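Local structure of sulfate adenylyltransferase, adenylylsulfate kinase (Thiobacillus denitrificans, 3CR8) at residues K382-L393 with G443-A451; G432-K440 with A462-F470. The protein phosphorylates adenosine 5'-phosphosulfate with ATP to give 3'-phosphoadenylyl sulfate, the kinase step of sulfate activation, and lacks ATP sulfurylase activity. All coordinates share one frame; numbering follows the deposited sequence.

Contact 1: residues K382-L393 with G443-A451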
ATOM      1  N   LYS A 382      38.397  12.258  30.691  1.00 70.94           N
ATOM      2  CA  LYS A 382      36.949  12.177  30.781  1.00 73.76           C
ATOM      3  C   LYS A 382      36.306  13.238  29.897  1.00 64.66           C
ATOM      4  O   LYS A 382      35.606  12.913  28.938  1.00 60.11           O
ATOM      5  CB  LYS A 382      36.485  12.352  32.232  1.00 74.96           C
ATOM      6  CG  LYS A 382      36.457  11.073  33.049  1.00 75.28           C
ATOM      7  CD  LYS A 382      35.886  11.331  34.425  1.00 80.67           C
ATOM      8  CE  LYS A 382      36.635  12.468  35.100  1.00 95.02           C
ATOM      9  NZ  LYS A 382      36.122  12.778  36.474  1.00 94.39           N
ATOM     10  N   SER A 383      36.546  14.506  30.214  1.00 53.40           N
ATOM     11  CA  SER A 383      35.927  15.585  29.449  1.00 59.93           C
ATOM     12  C   SER A 383      36.213  15.523  27.953  1.00 59.58           C
ATOM     13  O   SER A 383      35.326  15.760  27.137  1.00 67.33           O
ATOM     14  CB  SER A 383      36.313  16.955  29.990  1.00 62.32           C
ATOM     15  OG  SER A 383      35.396  17.395  30.984  1.00 84.75           O
ATOM     16  N   THR A 384      37.446  15.207  27.594  1.00 57.71           N
ATOM     17  CA  THR A 384      37.827  15.113  26.189  1.00 58.60           C
ATOM     18  C   THR A 384      37.075  13.986  25.468  1.00 54.86           C
ATOM     19  O   THR A 384      36.581  14.163  24.350  1.00 53.42           O
ATOM     20  CB  THR A 384      39.346  14.864  26.036  1.00 63.35           C
ATOM     21  OG1 THR A 384      40.028  15.325  27.204  1.00 75.50           O
ATOM     22  CG2 THR A 384      39.897  15.595  24.823  1.00 56.55           C
ATOM     23  N   LEU A 385      37.017  12.825  26.106  1.00 52.14           N
ATOM     24  CA  LEU A 385      36.248  11.714  25.578  1.00 49.71           C
ATOM     25  C   LEU A 385      34.801  12.122  25.405  1.00 54.37           C
ATOM     26  O   LEU A 385      34.221  11.921  24.349  1.00 52.91           O
ATOM     27  CB  LEU A 385      36.326  10.521  26.531  1.00 56.78           C
ATOM     28  CG  LEU A 385      37.451   9.572  26.152  1.00 59.37           C
ATOM     29  CD1 LEU A 385      37.514   8.399  27.124  1.00 67.28           C
ATOM     30  CD2 LEU A 385      37.194   9.104  24.723  1.00 58.43           C
ATOM     31  N   ALA A 386      34.225  12.700  26.455  1.00 51.30           N
ATOM     32  CA  ALA A 386      32.827  13.052  26.443  1.00 42.34           C
ATOM     33  C   ALA A 386      32.529  13.930  25.233  1.00 49.75           C
ATOM     34  O   ALA A 386      31.615  13.641  24.471  1.00 60.23           O
ATOM     35  CB  ALA A 386      32.440  13.705  27.735  1.00 43.74           C
ATOM     36  N   ARG A 387      33.312  14.976  25.015  1.00 43.21           N
ATOM     37  CA  ARG A 387      33.061  15.857  23.864  1.00 45.86           C
ATOM     38  C   ARG A 387      33.151  15.163  22.518  1.00 44.96           C
ATOM     39  O   ARG A 387      32.356  15.401  21.624  1.00 43.75           O
ATOM     40  CB  ARG A 387      34.024  17.037  23.846  1.00 49.55           C
ATOM     41  CG  ARG A 387      33.407  18.325  24.249  1.00 51.51           C
ATOM     42  CD  ARG A 387      34.405  19.425  24.117  1.00 63.88           C
ATOM     43  NE  ARG A 387      34.415  20.021  22.786  1.00 61.51           N
ATOM     44  CZ  ARG A 387      33.669  21.066  22.448  1.00 68.91           C
ATOM     45  NH1 ARG A 387      32.838  21.602  23.347  1.00 60.32           N
ATOM     46  NH2 ARG A 387      33.759  21.570  21.220  1.00 45.02           N
ATOM     47  N   ALA A 388      34.162  14.332  22.353  1.00 52.42           N
ATOM     48  CA  ALA A 388      34.279  13.580  21.113  1.00 54.01           C
ATOM     49  C   ALA A 388      33.059  12.672  20.922  1.00 54.28           C
ATOM     50  O   ALA A 388      32.490  12.618  19.834  1.00 54.15           O
ATOM     51  CB  ALA A 388      35.577  12.773  21.090  1.00 43.98           C
ATOM     52  N   LEU A 389      32.660  11.974  21.986  1.00 43.68           N
ATOM     53  CA  LEU A 389      31.562  11.027  21.922  1.00 44.08           C
ATOM     54  C   LEU A 389      30.276  11.763  21.510  1.00 48.59           C
ATOM     55  O   LEU A 389      29.492  11.260  20.709  1.00 48.16           O
ATOM     56  CB  LEU A 389      31.430  10.310  23.269  1.00 38.00           C
ATOM     57  CG  LEU A 389      30.648   9.009  23.370  1.00 42.37           C
ATOM     58  CD1 LEU A 389      29.476   9.191  24.309  1.00 38.48           C
ATOM     59  CD2 LEU A 389      30.230   8.463  21.978  1.00 43.16           C
ATOM     60  N   ALA A 390      30.084  12.968  22.041  1.00 49.25           N
ATOM     61  CA  ALA A 390      28.965  13.822  21.666  1.00 39.84           C
ATOM     62  C   ALA A 390      28.962  14.105  20.161  1.00 42.05           C
ATOM     63  O   ALA A 390      27.949  13.960  19.504  1.00 45.07           O
ATOM     64  CB  ALA A 390      29.023  15.138  22.450  1.00 42.32           C
ATOM     65  N   ALA A 391      30.094  14.535  19.620  1.00 45.76           N
ATOM     66  CA  ALA A 391      30.189  14.850  18.200  1.00 37.20           C
ATOM     67  C   ALA A 391      29.725  13.650  17.360  1.00 50.01           C
ATOM     68  O   ALA A 391      28.898  13.790  16.470  1.00 43.30           O
ATOM     69  CB  ALA A 391      31.614  15.238  17.831  1.00 33.03           C
ATOM     70  N   ARG A 392      30.261  12.468  17.651  1.00 53.71           N
ATOM     71  CA  ARG A 392      29.899  11.265  16.925  1.00 45.41           C
ATOM     72  C   ARG A 392      28.402  11.007  16.985  1.00 51.25           C
ATOM     73  O   ARG A 392      27.761  10.826  15.938  1.00 57.58           O
ATOM     74  CB  ARG A 392      30.620  10.058  17.502  1.00 42.92           C
ATOM     75  CG  ARG A 392      32.097  10.050  17.281  1.00 59.80           C
ATOM     76  CD  ARG A 392      32.409   9.954  15.798  1.00 59.24           C
ATOM     77  NE  ARG A 392      31.426   9.149  15.089  1.00 57.18           N
ATOM     78  CZ  ARG A 392      31.637   7.908  14.660  1.00 70.07           C
ATOM     79  NH1 ARG A 392      32.814   7.315  14.861  1.00 58.57           N
ATOM     80  NH2 ARG A 392      30.663   7.261  14.018  1.00 70.27           N
ATOM     81  N   LEU A 393      27.860  10.969  18.207  1.00 35.94           N
ATOM     82  CA  LEU A 393      26.460  10.661  18.398  1.00 39.14           C
ATOM     83  C   LEU A 393      25.581  11.657  17.644  1.00 44.82           C
ATOM     84  O   LEU A 393      24.457  11.332  17.261  1.00 49.06           O
ATOM     85  CB  LEU A 393      26.112  10.609  19.872  1.00 32.39           C
ATOM     86  CG  LEU A 393      26.796   9.409  20.493  1.00 40.44           C
ATOM     87  CD1 LEU A 393      26.394   9.188  21.946  1.00 37.05           C
ATOM     88  CD2 LEU A 393      26.489   8.188  19.666  1.00 37.77           C
ATOM     89  N   GLY A 443      16.035  11.636  24.616  1.00 50.80           N
ATOM     90  CA  GLY A 443      17.283  12.230  24.159  1.00 41.82           C
ATOM     91  C   GLY A 443      18.457  11.454  24.729  1.00 43.85           C
ATOM     92  O   GLY A 443      18.273  10.541  25.542  1.00 41.11           O
ATOM     93  N   ILE A 444      19.671  11.798  24.305  1.00 42.49           N
ATOM     94  CA  ILE A 444      20.847  11.198  24.924  1.00 41.73           C
ATOM     95  C   ILE A 444      21.651  12.259  25.661  1.00 53.80           C
ATOM     96  O   ILE A 444      21.999  13.302  25.077  1.00 54.58           O
ATOM     97  CB  ILE A 444      21.761  10.397  23.936  1.00 43.19           C
ATOM     98  CG1 ILE A 444      23.038  11.139  23.639  1.00 49.32           C
ATOM     99  CG2 ILE A 444      21.090  10.002  22.584  1.00 33.00           C
ATOM    100  CD1 ILE A 444      23.786  10.415  22.582  1.00 65.61           C
ATOM    101  N   ALA A 445      21.931  11.997  26.943  1.00 50.28           N
ATOM    102  CA  ALA A 445      22.679  12.939  27.804  1.00 50.03           C
ATOM    103  C   ALA A 445      24.053  12.401  28.117  1.00 51.35           C
ATOM    104  O   ALA A 445      24.195  11.254  28.532  1.00 60.80           O
ATOM    105  CB  ALA A 445      21.940  13.208  29.112  1.00 46.38           C
ATOM    106  N   ILE A 446      25.071  13.236  27.951  1.00 51.90           N
ATOM    107  CA  ILE A 446      26.451  12.798  28.172  1.00 51.65           C
ATOM    108  C   ILE A 446      27.107  13.570  29.298  1.00 55.27           C
ATOM    109  O   ILE A 446      27.347  14.755  29.163  1.00 51.40           O
ATOM    110  CB  ILE A 446      27.298  13.019  26.921  1.00 51.37           C
ATOM    111  CG1 ILE A 446      26.866  12.075  25.806  1.00 46.57           C
ATOM    112  CG2 ILE A 446      28.739  12.834  27.228  1.00 46.09           C
ATOM    113  CD1 ILE A 446      27.319  12.586  24.476  1.00 45.93           C
ATOM    114  N   CYS A 447      27.411  12.880  30.391  1.00 61.10           N
ATOM    115  CA  CYS A 447      27.889  13.516  31.605  1.00 57.72           C
ATOM    116  C   CYS A 447      29.228  13.030  32.091  1.00 70.93           C
ATOM    117  O   CYS A 447      29.489  11.833  32.105  1.00 77.33           O
ATOM    118  CB  CYS A 447      27.037  13.081  32.788  1.00 48.84           C
ATOM    119  SG  CYS A 447      25.349  13.321  32.523  1.00 82.80           S
ATOM    120  N   ALA A 448      30.061  13.968  32.542  1.00 79.70           N
ATOM    121  CA  ALA A 448      31.349  13.635  33.152  1.00 69.91           C
ATOM    122  C   ALA A 448      31.753  14.494  34.355  1.00 64.58           C
ATOM    123  O   ALA A 448      32.802  15.127  34.344  1.00 73.14           O
ATOM    124  CB  ALA A 448      32.358  13.777  32.012  1.00 66.21           C
ATOM    125  N   PRO A 449      30.921  14.496  35.406  1.00 61.70           N
ATOM    126  CA  PRO A 449      31.197  15.190  36.659  1.00 72.80           C
ATOM    127  C   PRO A 449      32.241  14.469  37.505  1.00 85.33           C
ATOM    128  O   PRO A 449      32.636  13.332  37.218  1.00 88.27           O
ATOM    129  CB  PRO A 449      29.858  15.069  37.373  1.00 78.83           C
ATOM    130  CG  PRO A 449      29.470  13.662  37.052  1.00 66.52           C
ATOM    131  CD  PRO A 449      29.696  13.685  35.540  1.00 72.50           C
ATOM    132  N   ILE A 450      32.666  15.138  38.566  1.00 87.25           N
ATOM    133  CA  ILE A 450      33.536  14.535  39.565  1.00 96.29           C
ATOM    134  C   ILE A 450      32.704  13.784  40.612  1.00 91.67           C
ATOM    135  O   ILE A 450      31.930  14.396  41.359  1.00 90.22           O
ATOM    136  CB  ILE A 450      34.424  15.604  40.237  1.00 90.78           C
ATOM    137  CG1 ILE A 450      33.736  16.969  40.209  1.00100.59           C
ATOM    138  CG2 ILE A 450      35.734  15.740  39.492  1.00 87.03           C
ATOM    139  CD1 ILE A 450      32.402  17.023  40.939  1.00 96.40           C
ATOM    140  N   ALA A 451      32.849  12.461  40.654  1.00 76.42           N
ATOM    141  CA  ALA A 451      32.058  11.635  41.570  1.00 79.73           C
ATOM    142  C   ALA A 451      32.861  10.441  42.045  1.00 87.19           C
ATOM    143  O   ALA A 451      33.185   9.545  41.267  1.00 89.84           O
ATOM    144  CB  ALA A 451      30.758  11.182  40.916  1.00 84.14           C
TER
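Ile-446 packs against helix 382-393 through both of its branches. Its CG2 meets Ala-386 CB at 3.8 Å. Its CD1 reaches one turn further, to Ala-390 CA at 3.5 Å, and also touches Leu-389 CD1 at 4.0 Å. CG1 is turned anti to the carbonyl carbon (chi1 -69°), and CG2 is anti to the backbone N. This spreads the two branches along the helix, one to each alanine. The small alanines allow a close approach, with the axes of helix 382-393 and strand 444-447 8.7 Å apart. The directions of the two are nearly antiparallel, at 162°. Leu-393 lies over Ile-444 at the far end, though its CD1 is modelled too close to be trusted. Val-401 of the neighbouring strand 401-404 packs beside Leu-393, Ile-444 and Ile-446.

The helix begins within what is probably the P-loop (Walker A) of this kinase domain, in the usual strand-loop-helix order. Lys-382 and Ser-383 belong to the predicted ATP site. Ser-383 OG is hydrogen-bonded to Asp-405.

Toward the site the packing loosens. Ala-448 CB is 4.3 Å from Ala-386 CB and 4.4 Å from Lys-382 CB. Lys-382 bends at its third torsion, and NZ lies 3.6 Å from Pro-449 O without a hydrogen bond across the contact. NZ has a weak bond to Gly-376 O. Ile-450 flanks NZ and is exposed to solvent.

Contact 2: residues G432-K440 with A462-F470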
ATOM      1  N   GLY A 432      22.466  14.108  37.479  1.00 49.57           N
ATOM      2  CA  GLY A 432      21.710  12.903  37.219  1.00 48.13           C
ATOM      3  C   GLY A 432      20.255  13.262  36.948  1.00 56.54           C
ATOM      4  O   GLY A 432      19.575  12.637  36.127  1.00 51.51           O
ATOM      5  N   PHE A 433      19.766  14.282  37.646  1.00 59.11           N
ATOM      6  CA  PHE A 433      18.387  14.676  37.495  1.00 54.37           C
ATOM      7  C   PHE A 433      18.153  15.283  36.117  1.00 58.00           C
ATOM      8  O   PHE A 433      17.267  14.837  35.384  1.00 45.12           O
ATOM      9  CB  PHE A 433      17.958  15.642  38.597  1.00 49.50           C
ATOM     10  CG  PHE A 433      16.609  16.236  38.360  1.00 48.18           C
ATOM     11  CD1 PHE A 433      15.472  15.444  38.425  1.00 34.66           C
ATOM     12  CD2 PHE A 433      16.483  17.584  38.029  1.00 50.26           C
ATOM     13  CE1 PHE A 433      14.232  15.988  38.173  1.00 54.65           C
ATOM     14  CE2 PHE A 433      15.231  18.146  37.780  1.00 43.36           C
ATOM     15  CZ  PHE A 433      14.101  17.351  37.851  1.00 43.10           C
ATOM     16  N   VAL A 434      18.942  16.288  35.750  1.00 47.35           N
ATOM     17  CA  VAL A 434      18.722  16.900  34.451  1.00 43.82           C
ATOM     18  C   VAL A 434      18.896  15.824  33.388  1.00 50.53           C
ATOM     19  O   VAL A 434      18.075  15.681  32.464  1.00 38.45           O
ATOM     20  CB  VAL A 434      19.615  18.130  34.215  1.00 43.69           C
ATOM     21  CG1 VAL A 434      19.598  18.568  32.748  1.00 33.25           C
ATOM     22  CG2 VAL A 434      19.131  19.275  35.088  1.00 45.42           C
ATOM     23  N   ALA A 435      19.949  15.028  33.539  1.00 56.12           N
ATOM     24  CA  ALA A 435      20.160  13.924  32.610  1.00 48.41           C
ATOM     25  C   ALA A 435      18.902  13.054  32.519  1.00 44.01           C
ATOM     26  O   ALA A 435      18.452  12.744  31.424  1.00 46.97           O
ATOM     27  CB  ALA A 435      21.398  13.093  32.985  1.00 46.23           C
ATOM     28  N   SER A 436      18.307  12.690  33.653  1.00 42.09           N
ATOM     29  CA  SER A 436      17.153  11.794  33.612  1.00 45.06           C
ATOM     30  C   SER A 436      16.045  12.383  32.776  1.00 43.18           C
ATOM     31  O   SER A 436      15.408  11.665  32.016  1.00 48.50           O
ATOM     32  CB  SER A 436      16.664  11.407  35.020  1.00 47.14           C
ATOM     33  OG  SER A 436      16.001  12.477  35.651  1.00 51.27           O
ATOM     34  N   GLU A 437      15.819  13.688  32.916  1.00 49.08           N
ATOM     35  CA  GLU A 437      14.789  14.356  32.141  1.00 44.32           C
ATOM     36  C   GLU A 437      15.141  14.274  30.666  1.00 47.20           C
ATOM     37  O   GLU A 437      14.255  13.971  29.843  1.00 48.78           O
ATOM     38  CB  GLU A 437      14.559  15.796  32.601  1.00 35.32           C
ATOM     39  CG  GLU A 437      13.905  15.911  33.950  1.00 39.48           C
ATOM     40  CD  GLU A 437      12.397  15.685  33.915  1.00 59.86           C
ATOM     41  OE1 GLU A 437      11.699  16.309  33.076  1.00 59.38           O
ATOM     42  OE2 GLU A 437      11.903  14.890  34.744  1.00 60.32           O
ATOM     43  N   ILE A 438      16.406  14.523  30.315  1.00 28.03           N
ATOM     44  CA  ILE A 438      16.756  14.388  28.900  1.00 38.08           C
ATOM     45  C   ILE A 438      16.414  12.976  28.366  1.00 49.81           C
ATOM     46  O   ILE A 438      15.946  12.817  27.237  1.00 49.06           O
ATOM     47  CB  ILE A 438      18.226  14.695  28.589  1.00 37.18           C
ATOM     48  CG1 ILE A 438      18.627  16.042  29.145  1.00 49.84           C
ATOM     49  CG2 ILE A 438      18.439  14.754  27.107  1.00 41.35           C
ATOM     50  CD1 ILE A 438      17.778  17.129  28.619  1.00 53.93           C
ATOM     51  N   THR A 439      16.645  11.949  29.170  1.00 43.11           N
ATOM     52  CA  THR A 439      16.508  10.597  28.661  1.00 41.97           C
ATOM     53  C   THR A 439      15.056  10.078  28.697  1.00 47.91           C
ATOM     54  O   THR A 439      14.585   9.484  27.722  1.00 51.95           O
ATOM     55  CB  THR A 439      17.580   9.621  29.270  1.00 44.59           C
ATOM     56  OG1 THR A 439      16.947   8.447  29.806  1.00 53.72           O
ATOM     57  CG2 THR A 439      18.355  10.301  30.351  1.00 38.87           C
ATOM     58  N   LYS A 440      14.363  10.304  29.809  1.00 44.64           N
ATOM     59  CA  LYS A 440      12.912  10.154  29.869  1.00 43.95           C
ATOM     60  C   LYS A 440      12.269  10.638  28.555  1.00 43.55           C
ATOM     61  O   LYS A 440      11.433   9.964  27.979  1.00 41.77           O
ATOM     62  CB  LYS A 440      12.377  10.961  31.055  1.00 42.42           C
ATOM     63  CG  LYS A 440      10.858  11.170  31.122  1.00 41.15           C
ATOM     64  CD  LYS A 440      10.573  12.420  31.913  1.00 39.11           C
ATOM     65  CE  LYS A 440       9.231  12.453  32.607  1.00 53.57           C
ATOM     66  NZ  LYS A 440       9.309  13.491  33.718  1.00 48.01           N
ATOM     67  N   ALA A 462      20.221   4.655  39.038  1.00 59.44           N
ATOM     68  CA  ALA A 462      18.871   4.146  39.256  1.00 58.66           C
ATOM     69  C   ALA A 462      17.835   5.163  38.766  1.00 59.75           C
ATOM     70  O   ALA A 462      16.807   4.803  38.158  1.00 40.72           O
ATOM     71  CB  ALA A 462      18.664   3.805  40.721  1.00 47.55           C
ATOM     72  N   MET A 463      18.127   6.433  39.039  1.00 56.01           N
ATOM     73  CA  MET A 463      17.238   7.510  38.644  1.00 56.20           C
ATOM     74  C   MET A 463      17.062   7.493  37.130  1.00 58.11           C
ATOM     75  O   MET A 463      15.936   7.583  36.633  1.00 64.05           O
ATOM     76  CB  MET A 463      17.734   8.891  39.119  1.00 48.83           C
ATOM     77  CG  MET A 463      16.600   9.923  39.310  1.00 49.97           C
ATOM     78  SD  MET A 463      17.078  11.675  39.325  1.00 58.71           S
ATOM     79  CE  MET A 463      18.731  11.616  39.997  1.00 58.90           C
ATOM     80  N   ILE A 464      18.154   7.348  36.388  1.00 43.88           N
ATOM     81  CA  ILE A 464      17.997   7.422  34.946  1.00 50.94           C
ATOM     82  C   ILE A 464      17.617   6.062  34.329  1.00 59.35           C
ATOM     83  O   ILE A 464      16.921   5.995  33.306  1.00 53.66           O
ATOM     84  CB  ILE A 464      19.185   8.096  34.218  1.00 54.27           C
ATOM     85  CG1 ILE A 464      19.908   7.103  33.339  1.00 56.89           C
ATOM     86  CG2 ILE A 464      20.116   8.898  35.168  1.00 49.56           C
ATOM     87  CD1 ILE A 464      19.381   7.151  31.949  1.00 60.51           C
ATOM     88  N   GLU A 465      18.023   4.983  34.985  1.00 53.81           N
ATOM     89  CA  GLU A 465      17.695   3.637  34.527  1.00 46.79           C
ATOM     90  C   GLU A 465      16.203   3.360  34.603  1.00 52.93           C
ATOM     91  O   GLU A 465      15.700   2.443  33.943  1.00 63.77           O
ATOM     92  CB  GLU A 465      18.413   2.628  35.404  1.00 55.91           C
ATOM     93  CG  GLU A 465      19.183   1.563  34.679  1.00 58.19           C
ATOM     94  CD  GLU A 465      20.226   0.929  35.582  1.00 63.25           C
ATOM     95  OE1 GLU A 465      19.854   0.448  36.682  1.00 62.35           O
ATOM     96  OE2 GLU A 465      21.414   0.919  35.189  1.00 56.38           O
ATOM     97  N   ALA A 466      15.505   4.145  35.426  1.00 61.37           N
ATOM     98  CA  ALA A 466      14.055   4.034  35.610  1.00 60.03           C
ATOM     99  C   ALA A 466      13.304   4.544  34.401  1.00 56.43           C
ATOM    100  O   ALA A 466      12.203   4.088  34.071  1.00 58.70           O
ATOM    101  CB  ALA A 466      13.636   4.822  36.808  1.00 41.50           C
ATOM    102  N   VAL A 467      13.936   5.486  33.726  1.00 57.71           N
ATOM    103  CA  VAL A 467      13.249   6.279  32.742  1.00 55.39           C
ATOM    104  C   VAL A 467      13.871   6.044  31.365  1.00 54.00           C
ATOM    105  O   VAL A 467      13.360   6.485  30.336  1.00 48.21           O
ATOM    106  CB  VAL A 467      13.278   7.761  33.204  1.00 48.69           C
ATOM    107  CG1 VAL A 467      14.459   8.519  32.624  1.00 49.66           C
ATOM    108  CG2 VAL A 467      11.976   8.423  32.898  1.00 53.59           C
ATOM    109  N   GLY A 468      14.970   5.307  31.363  1.00 53.35           N
ATOM    110  CA  GLY A 468      15.698   5.030  30.138  1.00 55.95           C
ATOM    111  C   GLY A 468      17.005   4.296  30.349  1.00 51.08           C
ATOM    112  O   GLY A 468      17.193   3.627  31.361  1.00 54.80           O
ATOM    113  N   GLY A 469      17.909   4.438  29.383  1.00 48.14           N
ATOM    114  CA  GLY A 469      19.170   3.710  29.365  1.00 43.17           C
ATOM    115  C   GLY A 469      20.340   4.416  30.049  1.00 54.03           C
ATOM    116  O   GLY A 469      20.605   5.609  29.830  1.00 54.51           O
ATOM    117  N   PHE A 470      21.068   3.670  30.874  1.00 51.10           N
ATOM    118  CA  PHE A 470      22.240   4.208  31.544  1.00 48.64           C
ATOM    119  C   PHE A 470      23.446   3.366  31.177  1.00 55.70           C
ATOM    120  O   PHE A 470      23.416   2.147  31.349  1.00 64.75           O
ATOM    121  CB  PHE A 470      22.039   4.141  33.052  1.00 60.88           C
ATOM    122  CG  PHE A 470      23.114   4.837  33.849  1.00 61.19           C
ATOM    123  CD1 PHE A 470      23.073   6.203  34.041  1.00 56.70           C
ATOM    124  CD2 PHE A 470      24.145   4.118  34.428  1.00 45.41           C
ATOM    125  CE1 PHE A 470      24.029   6.824  34.791  1.00 54.12           C
ATOM    126  CE2 PHE A 470      25.102   4.748  35.169  1.00 43.97           C
ATOM    127  CZ  PHE A 470      25.042   6.092  35.355  1.00 54.61           C
TER
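Phe-433 O is gripped by two donors, and its residue also touches Met-463. Ser-436 OG donates to it at 2.7 Å, in the carbonyl plane and on a lone pair, with an angle of 127° at the oxygen. Glu-437 N gives the second bond, the ordinary helical one. OG can turn back to this carbonyl because it sits between the backbone N and the carbonyl carbon (chi1 73°).

Met-463 reaches over this spot from the other helix. Its SD is 3.9 Å from Ser-436 OG and lies at the edge of the Phe-433 ring, near its plane. Its CE rests 3.7 Å from Phe-433 N, beside Gly-432. Replacing Ser-436 by an alanine would probably leave Phe-433 O with the backbone N-H of Glu-437 alone and open a gap beside Met-463 SD.

Further along, Ile-464 CD1 meets Thr-439 OG1 and CG2 crosswise, though the exact fit is doubtful. Thr-439 OG1 also approaches Gly-468 CA to 3.7 Å, where 462-470 passes from helix to strand. Val-467 lies against Ser-436 and the start of the Lys-440 side chain. Lys-440 runs on past Val-467. Its NZ makes a salt bridge to Glu-437 OE2 at 3.1 Å and a hydrogen bond to Thr-402 OG1 of the second subunit. Phe-433 stacks on His-412 of that subunit.

The contact thus joins helices 421-440 and 454-465 on one side of the kinase sheet. No hydrogen bond crosses between the segments. Ser-436, Glu-437 and Lys-440 find polar partners within helix 432-440 or in the second subunit, and van der Waals packing holds the two segments together.

From the N terminus, the chain enters at the helix of 382-393 and passes through strand 401-404 to 432-440. It then turns into 443-451, and contact 1 closes a loop of 49 residues. Contact 2 closes a loop of 21 residues when 462-470 returns to 432-440. The segments alternate, so the two loops cross. Strand 444-447 lies between helices 380-394 and 421-440. Ile-444 and Ile-446 face helix 380-394, while Ala-445 and Cys-447 face helix 421-440 through Ala-435. Gly-443 N probably bonds to Ile-438 O at the turn. Together the contacts tie helices on both faces to one parallel sheet, and both also touch the second subunit.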